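Local coordinates for osmolarity sensor protein EnvZ (Escherichia coli, PDB 5XGA) that probably senses osmotic conditions through its periplasmic domain and passes the signal on as a histidine kinase, here captured with a bile-salt-like detergent, at residues E20-M23 and L24-D27; F43-E46 and I47-L51. All blocks are in the same frame, centred on the assembly; numbering follows the deposited sequence.

Interaction 1 lies near the end of helix 10-24 and is partly buried, with Val-21 and Leu-24 in the interior; interaction 2 is a surface contact along helix 41-51. Their centres are about 10 Å apart, and they face two separate CHAPS molecules, with Arg-44 belonging to both pockets. Sulfur, methyl groups and backbone oxygens dominate interaction 1, whereas interaction 2 is a regular run of helical bonds dressed with arginine, glutamate and one tyrosine ring. Arg-44 ties them together, because its NH1 lies 2.9 Å from Leu-24 O, a probable hydrogen bond to the helix end. Ile-47 also packs on Met-23 and Leu-24, so the two helices share an apolar seam as well.

Interaction 1. Residues E20-M23 and L24-D27; sequences EVRM and LMTD. With CPS (3-[(3-cholamidopropyl)dimethylammonio]-1-propanesulfonate), chain B.
Met-25 folds back over Val-21 and Arg-22 because its CG sits anti to its own carbonyl carbon (chi1 -81°) and its chain bends at the sulfur (chi3 -29°). The first torsion sets CG 3.2 Å from Val-21 O; the bend then turns the terminal methyl back, placing Met-25 CE 3.5 Å from Arg-22 CA. Between these two points Met-25 SD runs past one branch of Val-21, with CG1 at 4.2 Å, an apolar contact between residues four apart. The same side chain also reaches the detergent: Met-25 CG is 3.9 Å from ring carbon C3 of CHAPS. With an alanine at this position, Val-21 CG1 would probably lose its sulfur partner and a gap would be likely to open between the helix end and the steroid rings.

The backbone shows the helix fading. Leu-24 N donates to Glu-20 O at 2.9 Å with an N-H...O angle of 156°, a normal helical bond. One residue later Met-25 N is divided between Val-21 O and Arg-22 O, both weak, so neither the four-residue nor the three-residue spacing holds it firmly. Thr-26 has already left the helical path, yet its methyl CG2 still rests 3.6 Å from Arg-22 O, while its hydroxyl bonds onward to Lys-28 O.

Leu-24 and Met-25 also meet the detergent through other atoms: Leu-24 CD1 is 4.0 Å from methyl C11, and Met-25 O lies 3.7 Å from side-chain methyl C21. Thr-104 and Ser-107 are also hydrogen-bonded to this detergent, and Leu-83 of helix 73-83 packs against Val-21 and Met-25. Apolar groups and weakening backbone hydrogen bonds thus mark the C-terminal turn of helix 10-24, which lines the CHAPS pocket seen in this crystal structure.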
ATOM      1  N   GLU A  20       3.252  -5.551  -3.641  1.00 20.67           N
ATOM      2  CA  GLU A  20       2.595  -5.084  -4.856  1.00 23.24           C
ATOM      3  C   GLU A  20       2.888  -3.614  -5.135  1.00 24.80           C
ATOM      4  O   GLU A  20       3.120  -3.244  -6.276  1.00 23.19           O
ATOM      5  CB  GLU A  20       1.073  -5.326  -4.773  1.00 21.76           C
ATOM      6  CG  GLU A  20       0.732  -6.783  -4.507  1.00 20.03           C
ATOM      7  CD  GLU A  20      -0.696  -7.160  -4.885  1.00 34.98           C
ATOM      8  OE1 GLU A  20      -1.432  -6.302  -5.415  1.00 38.28           O
ATOM      9  OE2 GLU A  20      -1.077  -8.326  -4.664  1.00 33.55           O
ATOM     10  N   VAL A  21       2.881  -2.767  -4.105  1.00 21.76           N
ATOM     11  CA  VAL A  21       3.242  -1.370  -4.324  1.00 18.37           C
ATOM     12  C   VAL A  21       4.690  -1.243  -4.803  1.00 23.90           C
ATOM     13  O   VAL A  21       5.015  -0.369  -5.611  1.00 23.25           O
ATOM     14  CB  VAL A  21       3.050  -0.539  -3.071  1.00 19.82           C
ATOM     15  CG1 VAL A  21       3.705   0.829  -3.247  1.00 22.66           C
ATOM     16  CG2 VAL A  21       1.560  -0.394  -2.794  1.00 20.35           C
ATOM     17  N   ARG A  22       5.548  -2.125  -4.313  1.00 20.89           N
ATOM     18  CA  ARG A  22       6.940  -2.131  -4.748  1.00 26.29           C
ATOM     19  C   ARG A  22       7.002  -2.347  -6.267  1.00 28.89           C
ATOM     20  O   ARG A  22       7.773  -1.700  -6.975  1.00 27.23           O
ATOM     21  CB  ARG A  22       7.718  -3.217  -4.004  1.00 27.34           C
ATOM     22  CG  ARG A  22       9.210  -3.135  -4.201  1.00 36.17           C
ATOM     23  CD  ARG A  22       9.917  -4.240  -3.454  1.00 38.28           C
ATOM     24  NE  ARG A  22      11.247  -4.457  -4.014  1.00 38.82           N
ATOM     25  CZ  ARG A  22      11.945  -5.577  -3.861  1.00 44.46           C
ATOM     26  NH1 ARG A  22      11.442  -6.581  -3.155  1.00 34.40           N
ATOM     27  NH2 ARG A  22      13.146  -5.690  -4.417  1.00 46.21           N
ATOM     28  N   MET A  23       6.150  -3.237  -6.766  1.00 24.35           N
ATOM     29  CA  MET A  23       6.067  -3.495  -8.199  1.00 22.41           C
ATOM     30  C   MET A  23       5.416  -2.336  -8.951  1.00 27.42           C
ATOM     31  O   MET A  23       5.815  -2.027 -10.070  1.00 25.50           O
ATOM     32  CB  MET A  23       5.296  -4.797  -8.464  1.00 35.21           C
ATOM     33  CG  MET A  23       6.142  -6.069  -8.423  1.00 31.09           C
ATOM     34  SD  MET A  23       5.121  -7.568  -8.597  1.00 35.98           S
ATOM     35  CE  MET A  23       4.344  -7.610  -6.988  1.00 44.93           C
ATOM     36  N   LEU A  24       4.417  -1.690  -8.342  1.00 26.65           N
ATOM     37  CA  LEU A  24       3.822  -0.501  -8.939  1.00 21.86           C
ATOM     38  C   LEU A  24       4.882   0.518  -9.238  1.00 26.22           C
ATOM     39  O   LEU A  24       4.805   1.261 -10.219  1.00 28.35           O
ATOM     40  CB  LEU A  24       2.805   0.137  -8.009  1.00 26.31           C
ATOM     41  CG  LEU A  24       1.382  -0.336  -8.146  1.00 27.65           C
ATOM     42  CD1 LEU A  24       0.558   0.508  -7.201  1.00 22.51           C
ATOM     43  CD2 LEU A  24       0.951  -0.179  -9.614  1.00 28.22           C
ATOM     44  N   MET A  25       5.873   0.546  -8.356  1.00 23.13           N
ATOM     45  CA  MET A  25       6.835   1.632  -8.308  1.00 25.04           C
ATOM     46  C   MET A  25       7.922   1.566  -9.355  1.00 24.46           C
ATOM     47  O   MET A  25       8.652   2.536  -9.541  1.00 26.66           O
ATOM     48  CB  MET A  25       7.480   1.674  -6.924  1.00 22.12           C
ATOM     49  CG  MET A  25       6.626   2.376  -5.901  1.00 27.76           C
ATOM     50  SD  MET A  25       7.442   2.497  -4.295  1.00 41.37           S
ATOM     51  CE  MET A  25       8.463   1.045  -4.345  1.00 27.14           C
ATOM     52  N   THR A  26       8.052   0.439 -10.048  1.00 21.97           N
ATOM     53  CA  THR A  26       9.204   0.293 -10.925  1.00 20.52           C
ATOM     54  C   THR A  26       8.937  -0.646 -12.100  1.00 24.80           C
ATOM     55  O   THR A  26       8.010  -1.448 -12.069  1.00 20.54           O
ATOM     56  CB  THR A  26      10.421  -0.221 -10.112  1.00 23.77           C
ATOM     57  OG1 THR A  26      11.606  -0.206 -10.923  1.00 24.15           O
ATOM     58  CG2 THR A  26      10.161  -1.641  -9.610  1.00 23.36           C
ATOM     59  N   ASP A  27       9.763  -0.544 -13.134  1.00 20.79           N
ATOM     60  CA  ASP A  27       9.682  -1.475 -14.248  1.00 23.56           C
ATOM     61  C   ASP A  27      10.686  -2.622 -14.072  1.00 25.38           C
ATOM     62  O   ASP A  27      10.674  -3.595 -14.839  1.00 21.33           O
ATOM     63  CB  ASP A  27       9.908  -0.749 -15.582  1.00 27.94           C
ATOM     64  CG  ASP A  27      11.265  -0.060 -15.658  1.00 29.31           C
ATOM     65  OD1 ASP A  27      11.919   0.084 -14.609  1.00 28.92           O
ATOM     66  OD2 ASP A  27      11.670   0.347 -16.768  1.00 36.04           O
TER
HETATM   67  C1  CPS B 201       2.974   4.584  -5.106  1.00 32.74           C
HETATM   68  C2  CPS B 201       2.287   5.360  -6.205  1.00 30.99           C
HETATM   69  C3  CPS B 201       4.192   4.803  -7.802  1.00 30.45           C
HETATM   70  C4  CPS B 201       5.154   5.310  -8.850  1.00 26.03           C
HETATM   71  C5  CPS B 201       4.443   6.045  -9.937  1.00 28.35           C
HETATM   72  C6  CPS B 201       3.617   7.129  -9.299  1.00 29.46           C
HETATM   73  C7  CPS B 201       3.099   7.978 -10.421  1.00 30.61           C
HETATM   74  C8  CPS B 201       4.268   7.949 -11.379  1.00 33.34           C
HETATM   75  C9  CPS B 201       5.273   6.925 -10.850  1.00 26.69           C
HETATM   76  C10 CPS B 201       3.640   5.017 -10.724  1.00 28.48           C
HETATM   77  C11 CPS B 201       1.404   4.382  -6.943  1.00 33.91           C
HETATM   78  C12 CPS B 201       3.780   5.479  -4.185  1.00 28.58           C
HETATM   79  C13 CPS B 201       2.873   6.502  -3.551  1.00 26.16           C
HETATM   80  C14 CPS B 201       2.279   7.363  -4.654  1.00 24.08           C
HETATM   81  C15 CPS B 201       1.473   6.507  -5.600  1.00 33.50           C
HETATM   82  C16 CPS B 201       0.799   7.378  -6.646  1.00 28.15           C
HETATM   83  C17 CPS B 201       1.747   7.814  -7.761  1.00 28.89           C
HETATM   84  C18 CPS B 201       2.570   6.635  -8.320  1.00 29.23           C
HETATM   85  C19 CPS B 201       3.292   5.886  -7.224  1.00 26.44           C
HETATM   86  C20 CPS B 201       6.083   6.275 -11.992  1.00 36.82           C
HETATM   87  C21 CPS B 201       6.943   5.070 -11.599  1.00 32.93           C
HETATM   88  C22 CPS B 201       6.926   7.305 -12.737  1.00 41.06           C
HETATM   89  C23 CPS B 201       7.542   6.871 -14.056  1.00 53.99           C
HETATM   90  C24 CPS B 201       7.719   8.080 -14.967  1.00 66.55           C
HETATM   91  C25 CPS B 201       7.012   9.271 -17.006  1.00 78.87           C
HETATM   92  C26 CPS B 201       5.970   9.213 -18.140  1.00 87.41           C
HETATM   93  C27 CPS B 201       5.968  10.427 -19.087  1.00 90.01           C
HETATM   94  C28 CPS B 201       5.828   9.235 -21.148  1.00 81.85           C
HETATM   95  C29 CPS B 201       3.837   9.705 -19.941  1.00 78.64           C
HETATM   96  C30 CPS B 201       4.951  11.547 -20.943  1.00 84.82           C
HETATM   97  N1  CPS B 201       6.941   8.155 -16.050  1.00 78.32           N
HETATM   98  N2  CPS B 201       5.156  10.230 -20.305  1.00 88.92           N
HETATM   99  O1  CPS B 201       8.548   8.951 -14.738  1.00 70.28           O
HETATM  100  O2  CPS B 201       3.613   7.240  -2.579  1.00 28.18           O
HETATM  101  O3  CPS B 201       2.552   8.909  -7.322  1.00 26.13           O
HETATM  102  O4  CPS B 201       6.032   6.207  -8.222  1.00 27.49           O

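Interaction 2. Residues F43-E46 and I47-L51; sequences FRRE and IYREL. With CPS (3-[(3-cholamidopropyl)dimethylammonio]-1-propanesulfonate), chain C.
Tyr-48 and Arg-45, three residues apart, form the tight side of this helix by pressing on one CHAPS molecule. Methyl C10 sits over one face of the Tyr-48 ring, offset toward the rim and 3.4 Å from CZ. With CG anti to the backbone N (chi1 -167°), the ring swings onto the detergent. Arg-45 lies alongside with its aliphatic part, CG being 3.2 Å from methyl C11. C14 lies more distantly over one face of the Arg-44 guanidinium, whose NH1 is hydrogen-bonded to Leu-24 O.

Beneath them the backbone is regular: Ile-47 N to Phe-43 O is 2.8 Å, and the next three amides follow the same i to i+4 step. Ile-47 CG1 also rests 3.2 Å from Phe-43 O.

The far side is exposed and looser. Glu-46 OE2 meets Arg-49 NH1 at 3.6 Å, a long salt bridge whose flat groups are 60° apart, while Arg-45 O lies over one face of the Arg-49 guanidinium. Arg-45 and Arg-49 run side by side, a like-charge pair that Glu-46 probably moderates. Helix 41-51 is thus an amphipathic alpha-helix: Ile-47 packs on Met-23 and Leu-24, Glu-46, Arg-49 and Glu-50 are exposed, and one flank lines a detergent site.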
ATOM      1  N   PHE A  43       1.107  -5.966 -15.574  1.00 26.06           N
ATOM      2  CA  PHE A  43       1.003  -6.375 -14.171  1.00 23.97           C
ATOM      3  C   PHE A  43       0.751  -5.170 -13.289  1.00 24.26           C
ATOM      4  O   PHE A  43      -0.003  -5.224 -12.308  1.00 23.41           O
ATOM      5  CB  PHE A  43       2.286  -7.071 -13.700  1.00 28.66           C
ATOM      6  CG  PHE A  43       2.471  -8.448 -14.260  1.00 28.64           C
ATOM      7  CD1 PHE A  43       1.511  -9.010 -15.088  1.00 31.96           C
ATOM      8  CD2 PHE A  43       3.598  -9.187 -13.951  1.00 35.94           C
ATOM      9  CE1 PHE A  43       1.677 -10.286 -15.600  1.00 37.96           C
ATOM     10  CE2 PHE A  43       3.775 -10.463 -14.469  1.00 30.78           C
ATOM     11  CZ  PHE A  43       2.813 -11.009 -15.288  1.00 32.23           C
ATOM     12  N   ARG A  44       1.427  -4.086 -13.631  1.00 23.12           N
ATOM     13  CA  ARG A  44       1.363  -2.869 -12.833  1.00 26.56           C
ATOM     14  C   ARG A  44      -0.023  -2.240 -12.912  1.00 24.42           C
ATOM     15  O   ARG A  44      -0.579  -1.823 -11.898  1.00 25.07           O
ATOM     16  CB  ARG A  44       2.440  -1.894 -13.294  1.00 24.40           C
ATOM     17  CG  ARG A  44       3.845  -2.351 -12.894  1.00 25.99           C
ATOM     18  CD  ARG A  44       4.670  -1.115 -12.505  1.00 39.10           C
ATOM     19  NE  ARG A  44       5.443  -0.686 -13.636  1.00 33.41           N
ATOM     20  CZ  ARG A  44       6.111   0.459 -13.751  1.00 38.30           C
ATOM     21  NH1 ARG A  44       6.121   1.391 -12.792  1.00 27.97           N
ATOM     22  NH2 ARG A  44       6.772   0.663 -14.871  1.00 26.52           N
ATOM     23  N   ARG A  45      -0.570  -2.190 -14.125  1.00 26.43           N
ATOM     24  CA  ARG A  45      -1.949  -1.768 -14.336  1.00 30.36           C
ATOM     25  C   ARG A  45      -2.930  -2.628 -13.551  1.00 27.23           C
ATOM     26  O   ARG A  45      -3.866  -2.112 -12.945  1.00 27.51           O
ATOM     27  CB  ARG A  45      -2.299  -1.808 -15.825  1.00 30.77           C
ATOM     28  CG  ARG A  45      -1.799  -0.612 -16.604  1.00 33.78           C
ATOM     29  CD  ARG A  45      -2.365  -0.582 -18.013  1.00 37.33           C
ATOM     30  NE  ARG A  45      -1.893  -1.708 -18.815  1.00 37.33           N
ATOM     31  CZ  ARG A  45      -0.814  -1.678 -19.596  1.00 44.58           C
ATOM     32  NH1 ARG A  45      -0.079  -0.576 -19.683  1.00 46.90           N
ATOM     33  NH2 ARG A  45      -0.466  -2.754 -20.295  1.00 41.34           N
ATOM     34  N   GLU A  46      -2.719  -3.941 -13.542  1.00 27.43           N
ATOM     35  CA  GLU A  46      -3.663  -4.832 -12.864  1.00 29.64           C
ATOM     36  C   GLU A  46      -3.533  -4.758 -11.336  1.00 27.82           C
ATOM     37  O   GLU A  46      -4.530  -4.825 -10.618  1.00 27.51           O
ATOM     38  CB  GLU A  46      -3.476  -6.270 -13.344  1.00 31.54           C
ATOM     39  CG  GLU A  46      -4.707  -7.140 -13.142  1.00 43.22           C
ATOM     40  CD  GLU A  46      -5.963  -6.532 -13.753  1.00 48.42           C
ATOM     41  OE1 GLU A  46      -6.791  -5.965 -13.000  1.00 54.90           O
ATOM     42  OE2 GLU A  46      -6.123  -6.621 -14.989  1.00 54.89           O
ATOM     43  N   ILE A  47      -2.310  -4.626 -10.833  1.00 19.52           N
ATOM     44  CA  ILE A  47      -2.098  -4.423  -9.391  1.00 20.82           C
ATOM     45  C   ILE A  47      -2.831  -3.183  -8.888  1.00 19.87           C
ATOM     46  O   ILE A  47      -3.516  -3.220  -7.858  1.00 24.02           O
ATOM     47  CB  ILE A  47      -0.604  -4.252  -9.035  1.00 22.46           C
ATOM     48  CG1 ILE A  47       0.119  -5.597  -9.102  1.00 26.10           C
ATOM     49  CG2 ILE A  47      -0.473  -3.653  -7.626  1.00 19.31           C
ATOM     50  CD1 ILE A  47       1.670  -5.493  -9.097  1.00 26.34           C
ATOM     51  N   TYR A  48      -2.661  -2.083  -9.615  1.00 19.51           N
ATOM     52  CA  TYR A  48      -3.323  -0.829  -9.270  1.00 23.11           C
ATOM     53  C   TYR A  48      -4.836  -1.039  -9.188  1.00 24.59           C
ATOM     54  O   TYR A  48      -5.463  -0.676  -8.209  1.00 21.20           O
ATOM     55  CB  TYR A  48      -2.996   0.266 -10.285  1.00 21.14           C
ATOM     56  CG  TYR A  48      -3.400   1.657  -9.806  1.00 24.93           C
ATOM     57  CD1 TYR A  48      -2.523   2.432  -9.056  1.00 21.14           C
ATOM     58  CD2 TYR A  48      -4.662   2.178 -10.082  1.00 27.40           C
ATOM     59  CE1 TYR A  48      -2.888   3.689  -8.595  1.00 25.05           C
ATOM     60  CE2 TYR A  48      -5.035   3.446  -9.633  1.00 25.78           C
ATOM     61  CZ  TYR A  48      -4.141   4.192  -8.889  1.00 25.55           C
ATOM     62  OH  TYR A  48      -4.486   5.447  -8.435  1.00 22.86           O
ATOM     63  N   ARG A  49      -5.420  -1.649 -10.208  1.00 24.99           N
ATOM     64  CA  ARG A  49      -6.863  -1.871 -10.182  1.00 24.70           C
ATOM     65  C   ARG A  49      -7.302  -2.844  -9.099  1.00 26.12           C
ATOM     66  O   ARG A  49      -8.229  -2.559  -8.341  1.00 30.68           O
ATOM     67  CB  ARG A  49      -7.339  -2.360 -11.545  1.00 32.53           C
ATOM     68  CG  ARG A  49      -7.265  -1.303 -12.612  1.00 36.90           C
ATOM     69  CD  ARG A  49      -7.973  -1.746 -13.881  1.00 45.47           C
ATOM     70  NE  ARG A  49      -7.349  -1.163 -15.062  1.00 52.28           N
ATOM     71  CZ  ARG A  49      -6.603  -1.846 -15.925  1.00 52.41           C
ATOM     72  NH1 ARG A  49      -6.401  -3.150 -15.749  1.00 47.57           N
ATOM     73  NH2 ARG A  49      -6.067  -1.227 -16.969  1.00 53.12           N
ATOM     74  N   GLU A  50      -6.643  -3.992  -9.020  1.00 22.85           N
ATOM     75  CA  GLU A  50      -7.023  -5.019  -8.056  1.00 29.30           C
ATOM     76  C   GLU A  50      -6.880  -4.529  -6.608  1.00 34.02           C
ATOM     77  O   GLU A  50      -7.658  -4.915  -5.739  1.00 27.06           O
ATOM     78  CB  GLU A  50      -6.185  -6.283  -8.273  1.00 33.07           C
ATOM     79  CG  GLU A  50      -6.598  -7.465  -7.408  1.00 48.16           C
ATOM     80  CD  GLU A  50      -8.022  -7.936  -7.684  1.00 53.37           C
ATOM     81  OE1 GLU A  50      -8.486  -7.809  -8.840  1.00 51.93           O
ATOM     82  OE2 GLU A  50      -8.678  -8.431  -6.739  1.00 49.82           O
ATOM     83  N   LEU A  51      -5.899  -3.670  -6.339  1.00 24.94           N
ATOM     84  CA  LEU A  51      -5.773  -3.162  -4.979  1.00 26.46           C
ATOM     85  C   LEU A  51      -6.892  -2.192  -4.631  1.00 28.07           C
ATOM     86  O   LEU A  51      -7.157  -1.951  -3.458  1.00 30.74           O
ATOM     87  CB  LEU A  51      -4.433  -2.478  -4.768  1.00 19.46           C
ATOM     88  CG  LEU A  51      -3.232  -3.391  -4.592  1.00 25.43           C
ATOM     89  CD1 LEU A  51      -1.970  -2.534  -4.584  1.00 25.87           C
ATOM     90  CD2 LEU A  51      -3.350  -4.166  -3.308  1.00 26.11           C
TER
HETATM   91  C1  CPS C 202       0.333   2.359 -16.592  1.00 56.19           C
HETATM   92  C2  CPS C 202       0.380   2.444 -15.077  1.00 48.10           C
HETATM   93  C3  CPS C 202      -1.999   3.282 -14.489  1.00 53.98           C
HETATM   94  C4  CPS C 202      -2.875   4.515 -14.271  1.00 50.49           C
HETATM   95  C5  CPS C 202      -2.350   5.477 -13.219  1.00 56.09           C
HETATM   96  C6  CPS C 202      -0.851   5.466 -13.103  1.00 45.51           C
HETATM   97  C7  CPS C 202      -0.642   6.208 -11.821  1.00 49.00           C
HETATM   98  C8  CPS C 202      -1.377   7.445 -12.268  1.00 46.32           C
HETATM   99  C9  CPS C 202      -2.325   6.999 -13.397  1.00 52.95           C
HETATM  100  C10 CPS C 202      -3.071   5.106 -11.937  1.00 49.25           C
HETATM  101  C11 CPS C 202      -0.303   1.225 -14.516  1.00 50.77           C
HETATM  102  C12 CPS C 202       1.360   1.450 -17.266  1.00 53.68           C
HETATM  103  C13 CPS C 202       2.792   1.697 -16.839  1.00 48.45           C
HETATM  104  C14 CPS C 202       2.834   2.776 -15.775  1.00 47.19           C
HETATM  105  C15 CPS C 202       1.864   2.461 -14.657  1.00 49.91           C
HETATM  106  C16 CPS C 202       2.177   3.341 -13.469  1.00 48.60           C
HETATM  107  C17 CPS C 202       1.359   4.603 -13.530  1.00 48.39           C
HETATM  108  C18 CPS C 202      -0.077   4.196 -13.301  1.00 45.44           C
HETATM  109  C19 CPS C 202      -0.518   3.599 -14.598  1.00 47.27           C
HETATM  110  C20 CPS C 202      -3.610   7.850 -13.378  1.00 46.36           C
HETATM  111  C21 CPS C 202      -4.746   7.344 -14.271  1.00 51.23           C
HETATM  112  C22 CPS C 202      -3.354   9.339 -13.641  1.00 52.47           C
HETATM  113  C23 CPS C 202      -3.023  10.223 -12.436  1.00 51.52           C
HETATM  114  C24 CPS C 202      -2.922  11.704 -12.811  1.00 57.63           C
HETATM  115  C25 CPS C 202      -2.454  12.252 -10.470  1.00 56.88           C
HETATM  116  C26 CPS C 202      -3.317  13.048  -9.486  1.00 55.34           C
HETATM  117  C27 CPS C 202      -3.212  14.561  -9.712  1.00 58.54           C
HETATM  118  C28 CPS C 202      -2.304  14.582  -7.519  1.00 56.13           C
HETATM  119  C29 CPS C 202      -0.880  14.905  -9.390  1.00 68.48           C
HETATM  120  C30 CPS C 202      -2.422  16.649  -8.883  1.00 66.05           C
HETATM  121  N1  CPS C 202      -2.659  12.608 -11.869  1.00 56.59           N
HETATM  122  N2  CPS C 202      -2.208  15.190  -8.846  1.00 61.29           N
HETATM  123  O1  CPS C 202      -3.078  12.107 -13.954  1.00 63.95           O
HETATM  124  O2  CPS C 202       3.551   2.016 -17.999  1.00 53.05           O
HETATM  125  O3  CPS C 202       1.486   5.203 -14.814  1.00 38.96           O
HETATM  126  O4  CPS C 202      -3.089   5.160 -15.504  1.00 58.02           O